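Local coordinates for Lmo0740 protein (Listeria monocytogenes, PDB 4RFA) that probably acts as a Crp-family transcription activator, joining a cyclic nucleotide-binding-like domain to a C-terminal DNA-binding domain, at residues Lys148-Lys151 with Glu152-Tyr155. Residues are numbered along the deposited sequence; the frame is centred on the assembly and turned at random.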
ATOM      1  N   LYS A 148       5.736  -5.866  15.977  1.00 49.80           N
ATOM      2  CA  LYS A 148       5.436  -7.201  16.454  1.00 45.07           C
ATOM      3  C   LYS A 148       6.718  -7.979  16.617  1.00 45.62           C
ATOM      4  O   LYS A 148       7.721  -7.714  15.939  1.00 47.76           O
ATOM      5  CB  LYS A 148       4.553  -7.948  15.467  1.00 50.76           C
ATOM      6  CG  LYS A 148       3.189  -7.381  15.185  1.00 48.65           C
ATOM      7  CD  LYS A 148       2.287  -7.252  16.375  1.00 57.47           C
ATOM      8  CE  LYS A 148       0.903  -6.875  15.831  1.00 62.46           C
ATOM      9  NZ  LYS A 148      -0.082  -6.885  16.930  1.00 67.44           N
ATOM     10  N   THR A 149       6.678  -8.965  17.491  1.00 46.59           N
ATOM     11  CA  THR A 149       7.797  -9.876  17.695  1.00 47.80           C
ATOM     12  C   THR A 149       7.915 -10.829  16.481  1.00 44.52           C
ATOM     13  O   THR A 149       7.003 -10.963  15.693  1.00 40.39           O
ATOM     14  CB  THR A 149       7.564 -10.767  18.914  1.00 48.19           C
ATOM     15  OG1 THR A 149       6.362 -11.516  18.696  1.00 49.87           O
ATOM     16  CG2 THR A 149       7.384  -9.934  20.178  1.00 51.86           C
ATOM     17  N   PRO A 150       9.045 -11.502  16.350  1.00 46.37           N
ATOM     18  CA  PRO A 150       9.121 -12.427  15.226  1.00 46.43           C
ATOM     19  C   PRO A 150       8.064 -13.516  15.257  1.00 46.27           C
ATOM     20  O   PRO A 150       7.546 -13.881  14.218  1.00 41.50           O
ATOM     21  CB  PRO A 150      10.534 -12.999  15.345  1.00 48.72           C
ATOM     22  CG  PRO A 150      11.320 -11.872  15.962  1.00 49.95           C
ATOM     23  CD  PRO A 150      10.366 -11.267  16.974  1.00 48.01           C
ATOM     24  N   LYS A 151       7.696 -13.965  16.439  1.00 47.12           N
ATOM     25  CA  LYS A 151       6.668 -14.994  16.574  1.00 52.39           C
ATOM     26  C   LYS A 151       5.324 -14.515  16.114  1.00 49.44           C
ATOM     27  O   LYS A 151       4.578 -15.212  15.428  1.00 48.05           O
ATOM     28  CB  LYS A 151       6.562 -15.444  18.040  1.00 57.55           C
ATOM     29  CG  LYS A 151       5.425 -16.432  18.325  1.00 60.53           C
ATOM     30  CD  LYS A 151       5.877 -17.880  18.270  1.00 64.71           C
ATOM     31  CE  LYS A 151       4.751 -18.867  18.587  1.00 64.87           C
ATOM     32  NZ  LYS A 151       4.533 -19.079  20.026  1.00 66.10           N
ATOM     33  N   GLU A 152       4.965 -13.326  16.532  1.00 51.57           N
ATOM     34  CA  GLU A 152       3.735 -12.763  16.025  1.00 47.50           C
ATOM     35  C   GLU A 152       3.779 -12.572  14.534  1.00 40.13           C
ATOM     36  O   GLU A 152       2.787 -12.768  13.872  1.00 41.18           O
ATOM     37  CB  GLU A 152       3.481 -11.431  16.694  1.00 53.12           C
ATOM     38  CG  GLU A 152       3.229 -11.568  18.186  1.00 57.08           C
ATOM     39  CD  GLU A 152       3.168 -10.216  18.828  1.00 60.32           C
ATOM     40  OE1 GLU A 152       4.125  -9.417  18.648  1.00 59.46           O
ATOM     41  OE2 GLU A 152       2.136  -9.940  19.441  1.00 64.46           O
ATOM     42  N   ARG A 153       4.920 -12.157  13.997  1.00 38.57           N
ATOM     43  CA  ARG A 153       5.025 -11.972  12.557  1.00 39.21           C
ATOM     44  C   ARG A 153       4.855 -13.253  11.749  1.00 40.76           C
ATOM     45  O   ARG A 153       4.254 -13.244  10.679  1.00 37.76           O
ATOM     46  CB  ARG A 153       6.364 -11.348  12.215  1.00 40.43           C
ATOM     47  CG  ARG A 153       6.462  -9.923  12.712  1.00 41.94           C
ATOM     48  CD  ARG A 153       7.487  -9.077  12.014  1.00 39.80           C
ATOM     49  NE  ARG A 153       8.863  -9.578  12.061  1.00 40.77           N
ATOM     50  CZ  ARG A 153       9.768  -9.295  12.995  1.00 43.79           C
ATOM     51  NH1 ARG A 153       9.459  -8.554  14.074  1.00 45.75           N
ATOM     52  NH2 ARG A 153      11.003  -9.757  12.846  1.00 45.45           N
ATOM     53  N   ILE A 154       5.374 -14.369  12.252  1.00 41.50           N
ATOM     54  CA  ILE A 154       5.319 -15.603  11.476  1.00 37.71           C
ATOM     55  C   ILE A 154       3.885 -16.112  11.344  1.00 37.55           C
ATOM     56  O   ILE A 154       3.476 -16.611  10.285  1.00 37.99           O
ATOM     57  CB  ILE A 154       6.278 -16.672  12.048  1.00 42.33           C
ATOM     58  CG1 ILE A 154       6.421 -17.830  11.058  1.00 46.07           C
ATOM     59  CG2 ILE A 154       5.836 -17.191  13.411  1.00 47.68           C
ATOM     60  CD1 ILE A 154       7.460 -18.828  11.485  1.00 52.21           C
ATOM     61  N   TYR A 155       3.097 -15.987  12.403  1.00 38.62           N
ATOM     62  CA  TYR A 155       1.669 -16.322  12.277  1.00 40.64           C
ATOM     63  C   TYR A 155       1.000 -15.484  11.228  1.00 42.22           C
ATOM     64  O   TYR A 155       0.232 -15.987  10.426  1.00 43.15           O
ATOM     65  CB  TYR A 155       0.963 -16.074  13.615  1.00 47.58           C
ATOM     66  CG  TYR A 155       0.932 -17.302  14.542  1.00 46.57           C
ATOM     67  CD1 TYR A 155       0.066 -18.342  14.275  1.00 51.31           C
ATOM     68  CD2 TYR A 155       1.729 -17.394  15.669  1.00 50.44           C
ATOM     69  CE1 TYR A 155      -0.024 -19.458  15.097  1.00 52.62           C
ATOM     70  CE2 TYR A 155       1.637 -18.496  16.521  1.00 52.46           C
ATOM     71  CZ  TYR A 155       0.770 -19.536  16.199  1.00 53.51           C
ATOM     72  OH  TYR A 155       0.625 -20.663  16.958  1.00 63.06           O
TER
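E152 reaches its extended side chain obliquely across to T149, three residues earlier, and OE1 takes the backbone N-H of T149 at 2.8 Å. The bond is nearly straight, 166° at the hydrogen, and reaches the oxygen on its anti lone pair. OG1 of T149 also gives its proton to OE1, from 32° out of the carboxylate plane, so one oxygen is gripped twice. With chi1 of T149 at 59°, that same OG1 lies between the backbone N and the carbonyl carbon, where it accepts from E152 N at 3.1 Å. The reciprocal exchange is a capping box, with T149 as N-cap of helix 150-165, which by analogy with Crp opens the C-terminal domain; in Crp relatives this domain is a winged helix-turn-helix that binds DNA. K148 crosses E152 at about a right angle, its CD 3.6 Å from OE1, while NZ stays 4.5 Å from OE2, too far for a salt bridge. On another side of the turn, R153 lays one guanidinium face over P150, whose CA stands 3.9 Å above the centre of the plane. NH1 of R153 makes a weak hydrogen bond to K148 O at the edge of the group, and NE goes to the carbonyl of C190. K151 runs alongside Y155, CE to CE2 3.8 Å, and carries NZ on to salt bridges with E203 and E207, while the Y155 ring meets F209 edge-to-face.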